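Local coordinates for transcription regulator (Lactobacillus plantarum WCFS1, PDB 3CLK), which probably regulates transcription as a LacI-type dimeric DNA-binding protein, using a periplasmic-binding-protein-like core that is likely to sense a small effector, at residues 162-167 / 178-183; 224-227 / 232-235; 248-253 / 260-265. All coordinates share one frame; numbering follows the deposited sequence.

Contact 1 of 3, residues 162-167 / 178-183; sequences WIKPGD and KAFGKN
The phenyl ring of Phe180 turns its edge to the backbone carbonyl of Trp162, with Phe180 CE1 3.7 Å from Trp162 O and the carbonyl group lying close to the ring plane. Lys164 reaches the same ring obliquely, bringing its CG to 3.4 Å from Phe180 CE1. The indole of Trp162 takes no share in this: it leaves the backbone on the far side and rests on Tyr147 and Leu186, the latter also touched by Phe180.

With CG beside the backbone N (chi1 -62°), a bend at chi2 carries the lysine chain past the ring before it runs straight alongside Ala179. Lys164 and Phe180 slide past one another in opposite directions. Farther along, Lys164 CE comes within 3.5 Å of Ala179 CB, a tight carbon pair, and NZ passes the same methyl without any hydrogen bond across the contact.

The segments belong to a beta-alpha-beta crossover: strand 163-164, at the margin of the mixed sheet, leads into helix 170-180 and then to strand 188-191, with strand 128-131 lying between the two strands. Backbone bonds of Lys164 to Ile130 and Gly132 secure the strand side. Replacing this lysine by alanine removes the methylenes beyond CB, which would probably open a gap beside Phe180 CE1 and leave the Ala179 methyl without its cover from this strand.

Chemically, the link between strand and helix rests on aliphatic and aromatic contact, helped perhaps by a weak attraction between the ring's polarised C-H edge and the Trp162 oxygen.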
loop_
_atom_site.group_PDB
_atom_site.type_symbol
_atom_site.label_atom_id
_atom_site.label_comp_id
_atom_site.label_asym_id
_atom_site.label_seq_id
_atom_site.Cartn_x
_atom_site.Cartn_y
_atom_site.Cartn_z
ATOM N N TRP B 162 28.870 3.455 7.366
ATOM C CA TRP B 162 28.119 3.055 6.177
ATOM C C TRP B 162 26.780 2.431 6.559
ATOM O O TRP B 162 25.984 2.039 5.694
ATOM C CB TRP B 162 28.932 2.048 5.359
ATOM C CG TRP B 162 30.185 2.607 4.730
ATOM C CD1 TRP B 162 30.606 3.910 4.737
ATOM C CD2 TRP B 162 31.147 1.882 3.956
ATOM N NE1 TRP B 162 31.767 4.038 4.011
ATOM C CE2 TRP B 162 32.123 2.808 3.520
ATOM C CE3 TRP B 162 31.280 0.538 3.586
ATOM C CZ2 TRP B 162 33.216 2.437 2.731
ATOM C CZ3 TRP B 162 32.372 0.163 2.797
ATOM C CH2 TRP B 162 33.323 1.113 2.380
ATOM N N ILE B 163 26.539 2.347 7.862
ATOM C CA ILE B 163 25.318 1.767 8.387
ATOM C C ILE B 163 24.483 2.861 9.040
ATOM O O ILE B 163 24.903 3.470 10.035
ATOM C CB ILE B 163 25.654 0.667 9.424
ATOM C CG1 ILE B 163 26.671 -0.308 8.819
ATOM C CG2 ILE B 163 24.401 -0.080 9.830
ATOM C CD1 ILE B 163 27.235 -1.329 9.817
ATOM N N LYS B 164 23.317 3.129 8.456
ATOM C CA LYS B 164 22.412 4.147 8.966
ATOM C C LYS B 164 21.087 3.489 9.301
ATOM O O LYS B 164 20.293 3.171 8.413
ATOM C CB LYS B 164 22.197 5.247 7.928
ATOM C CG LYS B 164 23.465 5.995 7.550
ATOM C CD LYS B 164 24.083 6.705 8.753
ATOM C CE LYS B 164 25.333 7.471 8.346
ATOM N NZ LYS B 164 25.981 8.149 9.500
ATOM N N PRO B 165 20.850 3.239 10.597
ATOM C CA PRO B 165 19.621 2.608 11.074
ATOM C C PRO B 165 18.384 3.451 10.793
ATOM O O PRO B 165 18.466 4.660 10.575
ATOM C CB PRO B 165 19.876 2.445 12.573
ATOM C CG PRO B 165 21.351 2.244 12.634
ATOM C CD PRO B 165 21.847 3.308 11.679
ATOM N N GLY B 166 17.239 2.792 10.822
ATOM C CA GLY B 166 15.989 3.471 10.571
ATOM C C GLY B 166 14.878 2.527 10.946
ATOM O O GLY B 166 15.095 1.557 11.677
ATOM N N ASP B 167 13.691 2.787 10.423
ATOM C CA ASP B 167 12.533 1.973 10.735
ATOM C C ASP B 167 11.816 1.494 9.486
ATOM O O ASP B 167 10.587 1.393 9.476
ATOM C CB ASP B 167 11.558 2.781 11.596
ATOM C CG ASP B 167 11.182 4.102 10.953
ATOM O OD1 ASP B 167 11.380 4.234 9.731
ATOM O OD2 ASP B 167 10.685 5.000 11.661
ATOM N N LYS B 178 20.735 11.794 3.927
ATOM C CA LYS B 178 21.248 13.067 4.422
ATOM C C LYS B 178 22.479 12.763 5.270
ATOM O O LYS B 178 23.494 13.456 5.180
ATOM C CB LYS B 178 20.185 13.790 5.259
ATOM C CG LYS B 178 18.995 14.277 4.440
ATOM C CD LYS B 178 17.917 14.873 5.327
ATOM C CE LYS B 178 16.676 15.263 4.524
ATOM N NZ LYS B 178 15.621 15.768 5.445
ATOM N N ALA B 179 22.387 11.705 6.075
ATOM C CA ALA B 179 23.488 11.280 6.918
ATOM C C ALA B 179 24.714 10.942 6.057
ATOM O O ALA B 179 25.827 11.393 6.338
ATOM C CB ALA B 179 23.070 10.071 7.743
ATOM N N PHE B 180 24.516 10.154 5.008
ATOM C CA PHE B 180 25.635 9.802 4.137
ATOM C C PHE B 180 26.249 11.075 3.575
ATOM O O PHE B 180 27.471 11.209 3.506
ATOM C CB PHE B 180 25.177 8.899 2.999
ATOM C CG PHE B 180 24.764 7.525 3.441
ATOM C CD1 PHE B 180 25.555 6.795 4.323
ATOM C CD2 PHE B 180 23.613 6.934 2.933
ATOM C CE1 PHE B 180 25.200 5.492 4.688
ATOM C CE2 PHE B 180 23.255 5.648 3.287
ATOM C CZ PHE B 180 24.052 4.923 4.168
ATOM N N GLY B 181 25.400 12.010 3.171
ATOM C CA GLY B 181 25.898 13.267 2.649
ATOM C C GLY B 181 25.927 13.373 1.139
ATOM O O GLY B 181 26.026 12.378 0.421
ATOM N N LYS B 182 25.829 14.607 0.661
ATOM C CA LYS B 182 25.851 14.908 -0.760
ATOM C C LYS B 182 27.196 14.483 -1.358
ATOM O O LYS B 182 27.282 14.113 -2.528
ATOM C CB LYS B 182 25.649 16.409 -0.946
ATOM C CG LYS B 182 25.553 16.882 -2.382
ATOM C CD LYS B 182 25.470 18.404 -2.421
ATOM C CE LYS B 182 25.199 18.929 -3.825
ATOM N NZ LYS B 182 26.219 18.467 -4.808
ATOM N N ASN B 183 28.244 14.534 -0.543
ATOM C CA ASN B 183 29.583 14.167 -0.990
ATOM C C ASN B 183 30.007 12.787 -0.510
ATOM O O ASN B 183 31.204 12.495 -0.414
ATOM C CB ASN B 183 30.585 15.224 -0.515
ATOM C CG ASN B 183 30.311 16.588 -1.122
ATOM O OD1 ASN B 183 30.665 17.618 -0.552
ATOM N ND2 ASN B 183 29.681 16.599 -2.291
#

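Contact 2 of 3, residues 224-227 / 232-235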
loop_
_atom_site.group_PDB
_atom_site.type_symbol
_atom_site.label_atom_id
_atom_site.label_comp_id
_atom_site.label_asym_id
_atom_site.label_seq_id
_atom_site.Cartn_x
_atom_site.Cartn_y
_atom_site.Cartn_z
ATOM N N GLU B 224 5.208 -3.594 -5.780
ATOM C CA GLU B 224 4.882 -2.684 -6.878
ATOM C C GLU B 224 5.597 -1.337 -6.758
ATOM O O GLU B 224 5.899 -0.698 -7.764
ATOM C CB GLU B 224 3.361 -2.462 -6.963
ATOM C CG GLU B 224 2.944 -1.448 -8.038
ATOM C CD GLU B 224 1.457 -1.506 -8.384
ATOM O OE1 GLU B 224 0.616 -1.372 -7.468
ATOM O OE2 GLU B 224 1.134 -1.681 -9.579
HETATM N N MSE B 225 5.871 -0.912 -5.531
HETATM C CA MSE B 225 6.563 0.353 -5.309
HETATM C C MSE B 225 7.876 0.468 -6.097
HETATM O O MSE B 225 8.329 1.581 -6.373
HETATM C CB MSE B 225 6.841 0.553 -3.816
HETATM C CG MSE B 225 5.593 0.714 -2.969
HETATM SE SE MSE B 225 4.516 2.254 -3.450
HETATM C CE MSE B 225 3.964 2.778 -1.684
ATOM N N CYS B 226 8.482 -0.661 -6.459
ATOM C CA CYS B 226 9.738 -0.639 -7.217
ATOM C C CYS B 226 9.559 -0.263 -8.686
ATOM O O CYS B 226 10.507 0.172 -9.338
ATOM C CB CYS B 226 10.444 -1.997 -7.155
ATOM S SG CYS B 226 11.134 -2.408 -5.540
ATOM N N LYS B 227 8.345 -0.435 -9.201
ATOM C CA LYS B 227 8.051 -0.132 -10.598
ATOM C C LYS B 227 7.427 1.239 -10.828
ATOM O O LYS B 227 7.076 1.574 -11.959
ATOM C CB LYS B 227 7.134 -1.218 -11.180
ATOM C CG LYS B 227 7.869 -2.486 -11.603
ATOM C CD LYS B 227 8.458 -2.338 -13.012
ATOM C CE LYS B 227 9.551 -3.371 -13.303
ATOM N NZ LYS B 227 9.136 -4.781 -13.049
ATOM N N GLN B 232 13.292 2.798 -12.081
ATOM C CA GLN B 232 12.641 1.703 -11.376
ATOM C C GLN B 232 13.706 0.983 -10.555
ATOM O O GLN B 232 14.818 0.747 -11.027
ATOM C CB GLN B 232 11.960 0.754 -12.367
ATOM C CG GLN B 232 10.849 1.446 -13.141
ATOM C CD GLN B 232 9.877 0.482 -13.784
ATOM O OE1 GLN B 232 10.272 -0.429 -14.514
ATOM N NE2 GLN B 232 8.588 0.683 -13.522
ATOM N N LEU B 233 13.349 0.629 -9.327
ATOM C CA LEU B 233 14.275 -0.001 -8.392
ATOM C C LEU B 233 14.602 -1.481 -8.545
ATOM O O LEU B 233 13.708 -2.332 -8.579
ATOM C CB LEU B 233 13.779 0.229 -6.962
ATOM C CG LEU B 233 13.794 1.648 -6.400
ATOM C CD1 LEU B 233 12.830 1.740 -5.216
ATOM C CD2 LEU B 233 15.209 2.012 -5.981
ATOM N N THR B 234 15.895 -1.778 -8.625
ATOM C CA THR B 234 16.346 -3.151 -8.704
ATOM C C THR B 234 16.130 -3.629 -7.282
ATOM O O THR B 234 16.328 -2.868 -6.326
ATOM C CB THR B 234 17.837 -3.248 -9.061
ATOM O OG1 THR B 234 18.004 -2.921 -10.441
ATOM C CG2 THR B 234 18.368 -4.659 -8.819
ATOM N N SER B 235 15.735 -4.881 -7.123
ATOM C CA SER B 235 15.464 -5.352 -5.782
ATOM C C SER B 235 15.697 -6.823 -5.551
ATOM O O SER B 235 15.892 -7.604 -6.485
ATOM C CB SER B 235 14.005 -5.053 -5.439
ATOM O OG SER B 235 13.137 -5.808 -6.277
#
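Cys226 and Leu233 form the close-knit half of this turn, where Leu233 N donates to Cys226 O over 2.9 Å. The donor lies in the carbonyl plane, on a lone pair, though the bond is bent at hydrogen (141°). With chi1 at -70°, the Cys226 thiol sits beside its own backbone N and reaches the second segment, SG lying 4.0 Å from Leu233 CB and 3.9 Å from Ser235 CB. The Ser235 hydroxyl finds its main polar partner outside the turn, in Arg275.

Toward solvent, the partly exposed Lys227 and Gln232 meet through long, flexible chains that cross obliquely. Gln232 NE2 is modelled only 2.4 Å from Lys227 O; so short a bond, with the amide also crowding Lys227 CD, makes the detail doubtful.

The loop thus closes on itself just before strand 234-237 enters the mixed sheet. Leu233 packs inward on Ile217 of strand 216-219 and Ala197 of helix 194-206, while at the outer end Met225, a selenomethionine, meets Met225 of the second subunit, and Gln232 touches Tyr170 of that subunit, placing the turn between the sheet, helix 194-206 and the dimer partner.

Contact 3 of 3, residues 248-253 / 260-265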
loop_
_atom_site.group_PDB
_atom_site.type_symbol
_atom_site.label_atom_id
_atom_site.label_comp_id
_atom_site.label_asym_id
_atom_site.label_seq_id
_atom_site.Cartn_x
_atom_site.Cartn_y
_atom_site.Cartn_z
ATOM N N VAL B 248 -1.570 -20.867 4.743
ATOM C CA VAL B 248 -2.860 -21.533 4.785
ATOM C C VAL B 248 -2.708 -23.055 4.703
ATOM O O VAL B 248 -3.513 -23.789 5.264
ATOM C CB VAL B 248 -3.775 -21.052 3.640
ATOM C CG1 VAL B 248 -5.068 -21.858 3.626
ATOM C CG2 VAL B 248 -4.086 -19.577 3.820
ATOM N N GLN B 249 -1.677 -23.526 4.009
ATOM C CA GLN B 249 -1.458 -24.965 3.885
ATOM C C GLN B 249 -1.014 -25.579 5.211
ATOM O O GLN B 249 -1.227 -26.767 5.451
ATOM C CB GLN B 249 -0.428 -25.264 2.786
ATOM C CG GLN B 249 -0.885 -24.837 1.393
ATOM C CD GLN B 249 0.084 -25.241 0.297
ATOM O OE1 GLN B 249 1.285 -25.003 0.397
ATOM N NE2 GLN B 249 -0.439 -25.850 -0.760
ATOM N N GLN B 250 -0.397 -24.777 6.076
ATOM C CA GLN B 250 0.029 -25.280 7.377
ATOM C C GLN B 250 -1.202 -25.443 8.269
ATOM O O GLN B 250 -1.283 -26.387 9.063
ATOM C CB GLN B 250 1.035 -24.328 8.036
ATOM C CG GLN B 250 2.425 -24.360 7.416
ATOM C CD GLN B 250 3.105 -25.716 7.553
ATOM O OE1 GLN B 250 3.423 -26.165 8.659
ATOM N NE2 GLN B 250 3.330 -26.376 6.424
ATOM N N ILE B 251 -2.160 -24.526 8.130
ATOM C CA ILE B 251 -3.394 -24.590 8.913
ATOM C C ILE B 251 -4.205 -25.784 8.434
ATOM O O ILE B 251 -4.650 -26.609 9.232
ATOM C CB ILE B 251 -4.257 -23.320 8.734
ATOM C CG1 ILE B 251 -3.525 -22.099 9.294
ATOM C CG2 ILE B 251 -5.593 -23.504 9.432
ATOM C CD1 ILE B 251 -4.308 -20.790 9.150
ATOM N N HIS B 252 -4.394 -25.862 7.120
ATOM C CA HIS B 252 -5.143 -26.955 6.514
ATOM C C HIS B 252 -4.539 -28.294 6.938
ATOM O O HIS B 252 -5.253 -29.238 7.261
ATOM C CB HIS B 252 -5.093 -26.841 4.989
ATOM C CG HIS B 252 -5.725 -27.997 4.273
ATOM N ND1 HIS B 252 -5.303 -28.422 3.032
ATOM C CD2 HIS B 252 -6.757 -28.804 4.616
ATOM C CE1 HIS B 252 -6.047 -29.440 2.640
ATOM N NE2 HIS B 252 -6.937 -29.692 3.584
ATOM N N GLN B 253 -3.214 -28.360 6.928
ATOM C CA GLN B 253 -2.493 -29.569 7.297
ATOM C C GLN B 253 -2.627 -29.898 8.782
ATOM O O GLN B 253 -2.545 -31.065 9.172
ATOM C CB GLN B 253 -1.017 -29.413 6.930
ATOM C CG GLN B 253 -0.161 -30.643 7.157
ATOM C CD GLN B 253 -0.685 -31.867 6.423
ATOM O OE1 GLN B 253 -1.082 -31.787 5.258
ATOM N NE2 GLN B 253 -0.677 -33.012 7.101
ATOM N N ASN B 260 -3.972 -30.191 14.935
ATOM C CA ASN B 260 -4.468 -28.843 15.192
ATOM C C ASN B 260 -3.358 -27.974 15.784
ATOM O O ASN B 260 -3.601 -27.134 16.652
ATOM C CB ASN B 260 -5.668 -28.888 16.144
ATOM C CG ASN B 260 -6.852 -29.646 15.558
ATOM O OD1 ASN B 260 -7.858 -29.861 16.233
ATOM N ND2 ASN B 260 -6.738 -30.052 14.299
ATOM N N ARG B 261 -2.139 -28.189 15.302
ATOM C CA ARG B 261 -0.969 -27.445 15.757
ATOM C C ARG B 261 0.076 -27.389 14.646
ATOM O O ARG B 261 0.210 -28.332 13.864
ATOM C CB ARG B 261 -0.351 -28.109 16.986
ATOM C CG ARG B 261 -1.211 -28.067 18.232
ATOM C CD ARG B 261 -0.449 -28.635 19.422
ATOM N NE ARG B 261 -1.216 -28.552 20.661
ATOM C CZ ARG B 261 -0.740 -28.877 21.860
ATOM N NH1 ARG B 261 0.508 -29.309 21.989
ATOM N NH2 ARG B 261 -1.514 -28.766 22.933
ATOM N N ILE B 262 0.819 -26.287 14.590
ATOM C CA ILE B 262 1.857 -26.105 13.579
ATOM C C ILE B 262 3.201 -25.861 14.274
ATOM O O ILE B 262 3.296 -25.029 15.172
ATOM C CB ILE B 262 1.517 -24.905 12.668
ATOM C CG1 ILE B 262 0.114 -25.093 12.080
ATOM C CG2 ILE B 262 2.544 -24.787 11.551
ATOM C CD1 ILE B 262 -0.340 -23.968 11.167
ATOM N N VAL B 263 4.239 -26.585 13.864
ATOM C CA VAL B 263 5.546 -26.427 14.491
ATOM C C VAL B 263 6.699 -26.207 13.517
ATOM O O VAL B 263 7.848 -26.075 13.938
ATOM C CB VAL B 263 5.901 -27.659 15.361
ATOM C CG1 VAL B 263 4.815 -27.898 16.400
ATOM C CG2 VAL B 263 6.078 -28.888 14.479
ATOM N N SER B 264 6.406 -26.159 12.223
ATOM C CA SER B 264 7.462 -25.972 11.237
ATOM C C SER B 264 7.923 -24.526 11.054
ATOM O O SER B 264 7.146 -23.582 11.212
ATOM C CB SER B 264 7.020 -26.530 9.882
ATOM O OG SER B 264 5.883 -25.841 9.397
ATOM N N GLN B 265 9.203 -24.378 10.731
ATOM C CA GLN B 265 9.818 -23.082 10.466
ATOM C C GLN B 265 10.378 -23.245 9.056
ATOM O O GLN B 265 11.183 -24.150 8.804
ATOM C CB GLN B 265 10.950 -22.804 11.454
ATOM C CG GLN B 265 10.524 -22.849 12.920
ATOM C CD GLN B 265 11.638 -22.432 13.854
ATOM O OE1 GLN B 265 12.767 -22.911 13.741
ATOM N NE2 GLN B 265 11.328 -21.539 14.789
#
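CG of Gln250 lies beside its backbone N (chi1 -74°), and a bend at chi2 (-63°) carries the amide out from the helix to Ser264, whose hydroxyl is turned to meet it from between its own backbone N and carbonyl carbon. The pair stands in one of the two alpha/beta lobes of a periplasmic-binding-protein-like fold, where helix 240-256 turns back through a loop into strand 265-267, the edge strand of the parallel sheet beside strand 104-106.

Beside this polar pair Ile262 points at the helix. Its branches divide the work. The CG1-CD1 arm, extended beyond CG1, runs to the helix backbone, CD1 ending 3.3 Å from Gln250 O and 3.6 Å from Ile251 N; it also meets Gln250 CB at 3.4 Å. The CG2 methyl takes the other direction and lies beside the amide oxygen, nearly in the plane of the amide. Ile251 adds a looser apolar contact, its CG1 4.1 Å from Ile262 CD1, while its side chain leans the opposite way onto Leu70 of strand 68-72. Ile262 is buried, partly by the side chain of Gln250; Gln250 in turn touches Ile105 of strand 104-106.

The loop is tied at both ends. Asn260 bonds back to Ser254 near the end of the helix, the backbone of Ser264 pairs with Phe104, and strand 265-267 begins at the end of this segment.

One hydrogen bond crosses between the segments: Ser264 OG donates to Gln250 OE1 over 2.6 Å, approaching from above the amide plane, 62° out of it. That same oxygen, Gln250 OE1, rests 3.3 Å from Ile262 CG2.

How the contacts relate
The three contacts follow in series along the chain, yet they serve two lobes. Contacts 1 and 2 both reach the mixed sheet, at strand 163-164 and strand 234-237; their centres lie about 21 Å apart and their nearest atoms about 13 Å. Contact 3 belongs to the lobe of the parallel sheet, across the centre of the chain, about 41 Å from contact 1 and about 32 Å from contact 2, centre to centre. Strand 234-237 of contact 2 is followed by helix 240-256 of contact 3, so the chain passes from one lobe to the other between them. In relatives the effector binds in the cleft between such lobes. Contact 2 alone touches the second subunit.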